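Local coordinates for acetyl-CoA C-acetyltransferase (Syntrophomonas wolfei subsp. wolfei, PDB 7N7Z), which probably catalyses the thiolase reaction of an acetyl-CoA C-acetyltransferase, joining two acetyl-CoA molecules into acetoacetyl-CoA or running the reverse cleavage, at residues B[40-44]-B[45-49]; B[225-228]-B[229-233]; B[363-366]-B[367-370]. One frame throughout, in Å; residues are numbered along the deposited sequence.

Contact 1 of 3, residues B[40-44]-B[45-49]; sequences AAIER and AGVDP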
ATOM      1  N   ALA B  40      10.755 -27.716 -21.647  1.00 32.60           N
ATOM      2  CA  ALA B  40      10.075 -28.524 -22.652  1.00 34.99           C
ATOM      3  C   ALA B  40      10.658 -28.276 -24.036  1.00 33.01           C
ATOM      4  O   ALA B  40      10.988 -29.219 -24.763  1.00 34.98           O
ATOM      5  CB  ALA B  40       8.577 -28.226 -22.637  1.00 36.54           C
ATOM      6  N   ALA B  41      10.796 -27.006 -24.418  1.00 31.38           N
ATOM      7  CA  ALA B  41      11.351 -26.693 -25.731  1.00 34.19           C
ATOM      8  C   ALA B  41      12.777 -27.213 -25.866  1.00 31.59           C
ATOM      9  O   ALA B  41      13.155 -27.744 -26.917  1.00 29.32           O
ATOM     10  CB  ALA B  41      11.302 -25.185 -25.971  1.00 29.60           C
ATOM     11  N   ILE B  42      13.581 -27.079 -24.808  1.00 29.99           N
ATOM     12  CA  ILE B  42      14.975 -27.507 -24.875  1.00 34.02           C
ATOM     13  C   ILE B  42      15.061 -29.021 -25.029  1.00 34.52           C
ATOM     14  O   ILE B  42      15.817 -29.535 -25.862  1.00 35.58           O
ATOM     15  CB  ILE B  42      15.749 -27.025 -23.634  1.00 31.18           C
ATOM     16  CG1 ILE B  42      15.930 -25.505 -23.687  1.00 33.01           C
ATOM     17  CG2 ILE B  42      17.099 -27.729 -23.546  1.00 35.09           C
ATOM     18  CD1 ILE B  42      16.495 -24.903 -22.415  1.00 27.72           C
ATOM     19  N   GLU B  43      14.293 -29.760 -24.226  1.00 36.07           N
ATOM     20  CA  GLU B  43      14.305 -31.213 -24.337  1.00 35.39           C
ATOM     21  C   GLU B  43      13.826 -31.657 -25.713  1.00 38.06           C
ATOM     22  O   GLU B  43      14.431 -32.533 -26.342  1.00 40.27           O
ATOM     23  CB  GLU B  43      13.431 -31.837 -23.252  1.00 40.40           C
ATOM     24  CG  GLU B  43      13.430 -33.354 -23.300  1.00 51.68           C
ATOM     25  CD  GLU B  43      12.403 -33.899 -24.272  1.00 57.20           C
ATOM     26  OE1 GLU B  43      12.777 -34.625 -25.213  1.00 56.73           O
ATOM     27  OE2 GLU B  43      11.209 -33.619 -24.076  1.00 57.41           O
ATOM     28  N   ARG B  44      12.716 -31.083 -26.183  1.00 36.59           N
ATOM     29  CA  ARG B  44      12.167 -31.482 -27.475  1.00 36.70           C
ATOM     30  C   ARG B  44      13.168 -31.234 -28.594  1.00 35.06           C
ATOM     31  O   ARG B  44      13.272 -32.030 -29.534  1.00 38.75           O
ATOM     32  CB  ARG B  44      10.864 -30.732 -27.744  1.00 35.28           C
ATOM     33  CG  ARG B  44       9.727 -31.144 -26.826  1.00 36.73           C
ATOM     34  CD  ARG B  44       8.587 -30.144 -26.853  1.00 31.40           C
ATOM     35  NE  ARG B  44       7.477 -30.574 -26.011  1.00 32.42           N
ATOM     36  CZ  ARG B  44       6.255 -30.063 -26.060  1.00 32.00           C
ATOM     37  NH1 ARG B  44       5.944 -29.088 -26.899  1.00 33.85           N
ATOM     38  NH2 ARG B  44       5.319 -30.542 -25.245  1.00 30.33           N
ATOM     39  N   ALA B  45      13.914 -30.132 -28.511  1.00 32.44           N
ATOM     40  CA  ALA B  45      14.947 -29.867 -29.504  1.00 37.62           C
ATOM     41  C   ALA B  45      16.076 -30.885 -29.422  1.00 36.87           C
ATOM     42  O   ALA B  45      16.744 -31.150 -30.428  1.00 39.15           O
ATOM     43  CB  ALA B  45      15.498 -28.452 -29.322  1.00 37.21           C
ATOM     44  N   GLY B  46      16.300 -31.467 -28.247  1.00 36.19           N
ATOM     45  CA  GLY B  46      17.414 -32.374 -28.069  1.00 38.30           C
ATOM     46  C   GLY B  46      18.753 -31.684 -27.973  1.00 37.86           C
ATOM     47  O   GLY B  46      19.776 -32.276 -28.334  1.00 36.60           O
ATOM     48  N   VAL B  47      18.777 -30.440 -27.501  1.00 37.91           N
ATOM     49  CA  VAL B  47      20.001 -29.656 -27.389  1.00 37.72           C
ATOM     50  C   VAL B  47      20.439 -29.630 -25.935  1.00 37.29           C
ATOM     51  O   VAL B  47      19.607 -29.543 -25.023  1.00 37.87           O
ATOM     52  CB  VAL B  47      19.792 -28.225 -27.922  1.00 40.08           C
ATOM     53  CG1 VAL B  47      18.945 -27.411 -26.949  1.00 40.49           C
ATOM     54  CG2 VAL B  47      21.133 -27.549 -28.161  1.00 42.94           C
ATOM     55  N   ASP B  48      21.742 -29.707 -25.715  1.00 37.68           N
ATOM     56  CA  ASP B  48      22.285 -29.545 -24.371  1.00 38.31           C
ATOM     57  C   ASP B  48      22.127 -28.091 -23.947  1.00 37.81           C
ATOM     58  O   ASP B  48      22.634 -27.199 -24.639  1.00 34.02           O
ATOM     59  CB  ASP B  48      23.753 -29.955 -24.334  1.00 38.65           C
ATOM     60  CG  ASP B  48      24.442 -29.541 -23.047  1.00 42.49           C
ATOM     61  OD1 ASP B  48      23.789 -29.575 -21.983  1.00 42.84           O
ATOM     62  OD2 ASP B  48      25.639 -29.184 -23.099  1.00 48.20           O
ATOM     63  N   PRO B  49      21.432 -27.794 -22.846  1.00 34.56           N
ATOM     64  CA  PRO B  49      21.270 -26.385 -22.452  1.00 37.78           C
ATOM     65  C   PRO B  49      22.585 -25.667 -22.204  1.00 35.84           C
ATOM     66  O   PRO B  49      22.611 -24.431 -22.242  1.00 33.82           O
ATOM     67  CB  PRO B  49      20.426 -26.466 -21.169  1.00 35.49           C
ATOM     68  CG  PRO B  49      20.538 -27.884 -20.704  1.00 36.54           C
ATOM     69  CD  PRO B  49      20.719 -28.708 -21.935  1.00 35.87           C
TER

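Contact 2 of 3, residues B[225-228]-B[229-233]; sequences RGAS and LETMA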
ATOM      1  N   ARG B 225     -18.065 -23.005 -22.322  1.00 47.63           N
ATOM      2  CA  ARG B 225     -18.737 -24.218 -22.760  1.00 54.75           C
ATOM      3  C   ARG B 225     -20.224 -23.964 -22.981  1.00 56.56           C
ATOM      4  O   ARG B 225     -20.852 -23.165 -22.280  1.00 54.60           O
ATOM      5  CB  ARG B 225     -18.547 -25.335 -21.733  1.00 51.38           C
ATOM      6  CG  ARG B 225     -17.093 -25.654 -21.429  1.00 55.09           C
ATOM      7  CD  ARG B 225     -16.537 -26.682 -22.400  1.00 54.33           C
ATOM      8  NE  ARG B 225     -15.096 -26.850 -22.246  1.00 52.76           N
ATOM      9  CZ  ARG B 225     -14.467 -28.017 -22.178  1.00 50.18           C
ATOM     10  NH1 ARG B 225     -15.123 -29.165 -22.248  1.00 52.01           N
ATOM     11  NH2 ARG B 225     -13.146 -28.034 -22.037  1.00 49.37           N
ATOM     12  N   GLY B 226     -20.781 -24.654 -23.972  1.00 60.44           N
ATOM     13  CA  GLY B 226     -22.193 -24.528 -24.263  1.00 59.06           C
ATOM     14  C   GLY B 226     -22.602 -23.192 -24.833  1.00 58.69           C
ATOM     15  O   GLY B 226     -23.780 -22.833 -24.761  1.00 57.53           O
ATOM     16  N   ALA B 227     -21.663 -22.443 -25.402  1.00 58.05           N
ATOM     17  CA  ALA B 227     -21.992 -21.141 -25.964  1.00 59.10           C
ATOM     18  C   ALA B 227     -22.983 -21.288 -27.111  1.00 56.09           C
ATOM     19  O   ALA B 227     -22.861 -22.183 -27.952  1.00 51.18           O
ATOM     20  CB  ALA B 227     -20.724 -20.438 -26.451  1.00 55.13           C
ATOM     21  N   SER B 228     -23.975 -20.403 -27.134  1.00 55.66           N
ATOM     22  CA  SER B 228     -24.944 -20.327 -28.216  1.00 56.73           C
ATOM     23  C   SER B 228     -25.095 -18.872 -28.639  1.00 54.96           C
ATOM     24  O   SER B 228     -24.743 -17.949 -27.900  1.00 55.08           O
ATOM     25  CB  SER B 228     -26.305 -20.904 -27.802  1.00 59.03           C
ATOM     26  OG  SER B 228     -27.037 -19.973 -27.024  1.00 60.74           O
ATOM     27  N   LEU B 229     -25.627 -18.675 -29.848  1.00 52.91           N
ATOM     28  CA  LEU B 229     -25.759 -17.321 -30.375  1.00 53.94           C
ATOM     29  C   LEU B 229     -26.639 -16.454 -29.485  1.00 56.89           C
ATOM     30  O   LEU B 229     -26.454 -15.233 -29.431  1.00 56.48           O
ATOM     31  CB  LEU B 229     -26.320 -17.366 -31.797  1.00 53.48           C
ATOM     32  CG  LEU B 229     -26.001 -16.168 -32.696  1.00 48.97           C
ATOM     33  CD1 LEU B 229     -24.495 -15.975 -32.857  1.00 52.67           C
ATOM     34  CD2 LEU B 229     -26.667 -16.336 -34.053  1.00 48.85           C
ATOM     35  N   GLU B 230     -27.594 -17.061 -28.779  1.00 58.28           N
ATOM     36  CA  GLU B 230     -28.472 -16.292 -27.904  1.00 57.87           C
ATOM     37  C   GLU B 230     -27.847 -16.056 -26.535  1.00 57.92           C
ATOM     38  O   GLU B 230     -28.179 -15.069 -25.870  1.00 55.77           O
ATOM     39  CB  GLU B 230     -29.816 -17.004 -27.757  1.00 60.64           C
ATOM     40  CG  GLU B 230     -30.743 -16.818 -28.952  1.00 63.27           C
ATOM     41  CD  GLU B 230     -30.309 -17.622 -30.165  1.00 67.58           C
ATOM     42  OE1 GLU B 230     -29.728 -18.714 -29.982  1.00 70.40           O
ATOM     43  OE2 GLU B 230     -30.552 -17.165 -31.302  1.00 66.05           O
ATOM     44  N   THR B 231     -26.953 -16.945 -26.093  1.00 60.71           N
ATOM     45  CA  THR B 231     -26.233 -16.697 -24.848  1.00 61.55           C
ATOM     46  C   THR B 231     -25.245 -15.550 -25.012  1.00 60.80           C
ATOM     47  O   THR B 231     -25.038 -14.761 -24.083  1.00 61.34           O
ATOM     48  CB  THR B 231     -25.504 -17.963 -24.392  1.00 64.71           C
ATOM     49  OG1 THR B 231     -24.535 -18.342 -25.378  1.00 63.72           O
ATOM     50  CG2 THR B 231     -26.487 -19.107 -24.165  1.00 62.85           C
ATOM     51  N   MET B 232     -24.620 -15.446 -26.189  1.00 55.64           N
ATOM     52  CA  MET B 232     -23.734 -14.321 -26.458  1.00 55.48           C
ATOM     53  C   MET B 232     -24.484 -12.998 -26.392  1.00 54.39           C
ATOM     54  O   MET B 232     -23.917 -11.982 -25.971  1.00 52.13           O
ATOM     55  CB  MET B 232     -23.078 -14.484 -27.832  1.00 50.46           C
ATOM     56  CG  MET B 232     -22.285 -15.775 -28.012  1.00 49.25           C
ATOM     57  SD  MET B 232     -20.658 -15.784 -27.224  1.00 53.59           S
ATOM     58  CE  MET B 232     -19.949 -14.252 -27.830  1.00 45.87           C
ATOM     59  N   ALA B 233     -25.756 -12.990 -26.794  1.00 55.33           N
ATOM     60  CA  ALA B 233     -26.553 -11.771 -26.814  1.00 54.23           C
ATOM     61  C   ALA B 233     -27.034 -11.348 -25.433  1.00 60.26           C
ATOM     62  O   ALA B 233     -27.544 -10.231 -25.290  1.00 58.75           O
ATOM     63  CB  ALA B 233     -27.760 -11.955 -27.736  1.00 54.77           C
TER

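Contact 3 of 3, residues B[363-366]-B[367-370]; sequences TGLR and IIVS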
ATOM      1  N   THR B 363       1.559 -14.422 -25.803  1.00 31.52           N
ATOM      2  CA  THR B 363       0.762 -14.695 -26.994  1.00 31.19           C
ATOM      3  C   THR B 363       1.583 -14.553 -28.268  1.00 31.41           C
ATOM      4  O   THR B 363       1.418 -15.338 -29.210  1.00 30.55           O
ATOM      5  CB  THR B 363      -0.446 -13.759 -27.038  1.00 32.30           C
ATOM      6  OG1 THR B 363      -1.314 -14.042 -25.934  1.00 33.11           O
ATOM      7  CG2 THR B 363      -1.209 -13.936 -28.343  1.00 33.16           C
ATOM      8  N   GLY B 364       2.462 -13.552 -28.323  1.00 30.57           N
ATOM      9  CA  GLY B 364       3.243 -13.334 -29.531  1.00 32.32           C
ATOM     10  C   GLY B 364       3.959 -14.584 -30.000  1.00 31.18           C
ATOM     11  O   GLY B 364       4.061 -14.839 -31.203  1.00 30.09           O
ATOM     12  N   LEU B 365       4.468 -15.379 -29.058  1.00 27.91           N
ATOM     13  CA  LEU B 365       5.111 -16.644 -29.389  1.00 30.27           C
ATOM     14  C   LEU B 365       4.145 -17.818 -29.334  1.00 31.38           C
ATOM     15  O   LEU B 365       4.368 -18.825 -30.012  1.00 32.32           O
ATOM     16  CB  LEU B 365       6.283 -16.906 -28.439  1.00 27.18           C
ATOM     17  CG  LEU B 365       7.075 -18.193 -28.688  1.00 30.14           C
ATOM     18  CD1 LEU B 365       7.653 -18.212 -30.096  1.00 29.74           C
ATOM     19  CD2 LEU B 365       8.176 -18.344 -27.651  1.00 27.45           C
ATOM     20  N   ARG B 366       3.080 -17.710 -28.536  1.00 27.85           N
ATOM     21  CA  ARG B 366       2.100 -18.787 -28.455  1.00 31.78           C
ATOM     22  C   ARG B 366       1.545 -19.124 -29.833  1.00 30.30           C
ATOM     23  O   ARG B 366       1.500 -20.295 -30.230  1.00 31.04           O
ATOM     24  CB  ARG B 366       0.966 -18.391 -27.505  1.00 28.07           C
ATOM     25  CG  ARG B 366       0.270 -19.566 -26.832  1.00 31.02           C
ATOM     26  CD  ARG B 366      -0.804 -20.179 -27.723  1.00 28.39           C
ATOM     27  NE  ARG B 366      -1.907 -19.254 -27.964  1.00 33.53           N
ATOM     28  CZ  ARG B 366      -2.733 -19.317 -29.000  1.00 34.97           C
ATOM     29  NH1 ARG B 366      -2.616 -20.259 -29.922  1.00 34.34           N
ATOM     30  NH2 ARG B 366      -3.701 -18.413 -29.113  1.00 34.00           N
ATOM     31  N   ILE B 367       1.118 -18.105 -30.582  1.00 29.71           N
ATOM     32  CA  ILE B 367       0.492 -18.351 -31.872  1.00 30.35           C
ATOM     33  C   ILE B 367       1.495 -18.865 -32.895  1.00 35.23           C
ATOM     34  O   ILE B 367       1.100 -19.529 -33.860  1.00 32.21           O
ATOM     35  CB  ILE B 367      -0.215 -17.077 -32.374  1.00 36.57           C
ATOM     36  CG1 ILE B 367       0.779 -15.932 -32.575  1.00 34.60           C
ATOM     37  CG2 ILE B 367      -1.305 -16.657 -31.392  1.00 34.86           C
ATOM     38  CD1 ILE B 367       0.182 -14.749 -33.315  1.00 36.73           C
ATOM     39  N   ILE B 368       2.785 -18.578 -32.716  1.00 32.53           N
ATOM     40  CA  ILE B 368       3.794 -19.207 -33.563  1.00 32.86           C
ATOM     41  C   ILE B 368       3.891 -20.693 -33.243  1.00 32.02           C
ATOM     42  O   ILE B 368       3.952 -21.536 -34.145  1.00 34.14           O
ATOM     43  CB  ILE B 368       5.154 -18.509 -33.395  1.00 34.92           C
ATOM     44  CG1 ILE B 368       5.118 -17.089 -33.957  1.00 35.13           C
ATOM     45  CG2 ILE B 368       6.245 -19.298 -34.092  1.00 29.23           C
ATOM     46  CD1 ILE B 368       6.222 -16.213 -33.413  1.00 33.66           C
ATOM     47  N   VAL B 369       3.904 -21.036 -31.952  1.00 31.03           N
ATOM     48  CA  VAL B 369       3.935 -22.440 -31.550  1.00 32.89           C
ATOM     49  C   VAL B 369       2.715 -23.170 -32.096  1.00 32.30           C
ATOM     50  O   VAL B 369       2.827 -24.244 -32.699  1.00 35.41           O
ATOM     51  CB  VAL B 369       4.016 -22.554 -30.017  1.00 34.25           C
ATOM     52  CG1 VAL B 369       3.748 -23.986 -29.572  1.00 34.16           C
ATOM     53  CG2 VAL B 369       5.370 -22.078 -29.515  1.00 30.12           C
ATOM     54  N   SER B 370       1.526 -22.599 -31.888  1.00 33.43           N
ATOM     55  CA  SER B 370       0.305 -23.243 -32.360  1.00 32.40           C
ATOM     56  C   SER B 370       0.273 -23.313 -33.880  1.00 34.26           C
ATOM     57  O   SER B 370      -0.184 -24.310 -34.451  1.00 34.83           O
ATOM     58  CB  SER B 370      -0.916 -22.496 -31.829  1.00 31.79           C
ATOM     59  OG  SER B 370      -1.016 -22.629 -30.423  1.00 30.63           O
TER

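Contact 1 of 3, residues B[40-44]-B[45-49]
I42, in the last turn of helix 30-45, meets V47, five residues on in the loop that follows, the side chains slanting across one another. The touching branches are CG2 of I42 and CG1 of V47, 3.9 Å apart. The same CG2 lies 3.4 Å from V47 O, and the ring carbon CD of P49 approaches it at 4.1 Å. One methyl group is therefore met by a side chain, a carbonyl and a proline ring. The first torsion of I42 (chi1 -70°) places it there: CG1 stands beside the backbone N, while CG2 points anti to that N, beside the carbonyl carbon, and faces the chain as it leaves the helix. In V47, CG1 sits between the backbone N and the carbonyl carbon (chi1 73°), which turns it toward I42 CG2.

What swings the chain round to bring these groups together is a Schellman motif at the helix C-terminus. G46 takes a positive phi of 75°, and its N bonds E43 O at 2.9 Å, coming from above the carbonyl plane; a second, weak bond runs from G46 N to I42 O at 3.1 Å. One residue earlier the helix is still regular, A45 N donating to A41 O at 3.0 Å, and the A45 methyl lies close to that same carbonyl oxygen. This turn packs on the thiolase sheet: I42 and A45 rest on V261 of strand 254-264, and V47 reaches M263 of that strand and I113 of strand 113-121. R44 leaves the helix in another direction, extended from CG to NE, with A40 CB over one face of its guanidinium. NH1 bonds the carbonyl oxygens of M13 and E202, and NH2 that of I203.

Contact 2 of 3, residues B[225-228]-B[229-233]
The N-cap of the short, weakly bonded helix 229-232 is S228, and T231 answers it from the first turn. S228 OG accepts from T231 N at 3.2 Å, a capping bond with a fairly straight N-H angle of 153°. The torsion that allows this sets OG between the backbone N and the carbonyl carbon (chi1 79°), so that the hydroxyl leans over the start of the helix. In return, T231 OG1 donates to S228 O at 2.6 Å, only slightly tilted from the carbonyl plane. That oxygen is shared, because M232 N also donates to it at 3.0 Å, nearly in line with the C=O bond. S228 thus offers its hydroxyl and its carbonyl to three donors of the next turn. With an alanine here, T231 N would probably lose its capping acceptor, and the start of an already weak helix is likely to be less firmly fixed. The turn lies at the protein surface, where A227 and M232 rest on helix 176-196, touching L184 and A183 respectively, and M232 O bonds R176 NH2. The bent M232 side chain begins against the cap, with CG 3.3 Å from S228 O.

Contact 3 of 3, residues B[363-366]-B[367-370]
S370 OG is gripped by two groups, one a turn earlier in the same helix and one far off in the chain: R366 NH1 donates to it at 2.9 Å, and E202 OE2 is hydrogen-bonded to it as well. The bond belongs to one turn of helix 360-378, which, as in other thiolases, lies in the buried helical layer of the fold beside helix 94-107. R366 reaches S370 by bending twice, at chi2 and chi3 (-83° and -66°), which brings NH1 round alongside the helix toward S370, one turn on. S370 OG sits at the guanidinium edge, almost exactly in its plane, while I367 CG2 lies over one face, 3.7 Å from R366 NH2. In the backbone, S370 N donates to R366 O at 2.8 Å, so the two residues are joined by both backbone and side chain. A turn earlier, I367 N bonds T363 O at 3.1 Å. The T363 hydroxyl is hydrogen-bonded to P359 O and to ND1 of H358, the predicted proton acceptor, and so probably helps to position that ring. L365 and I368 cross at about a right angle, their CD1 atoms 4.1 Å apart.

How the contacts relate
The three local turns sit at very different depths in the thiolase subunit. The centre of contact 3 is about 5 Å from the centre of the chain, and the T363 side chain comes within about 3 Å of that of H358 and about 6 Å of that of C92, both predicted active-site residues. Contacts 1 and 2 lie away from those sites, on opposite sides of the chain's centre, their own centres 42 Å apart. Contact 1 comes closer to contact 3, their nearest atoms about 6 Å apart, against about 15 Å for contact 2. E202 bridges contacts 1 and 3, its backbone oxygen holding R44 and its carboxylate S370.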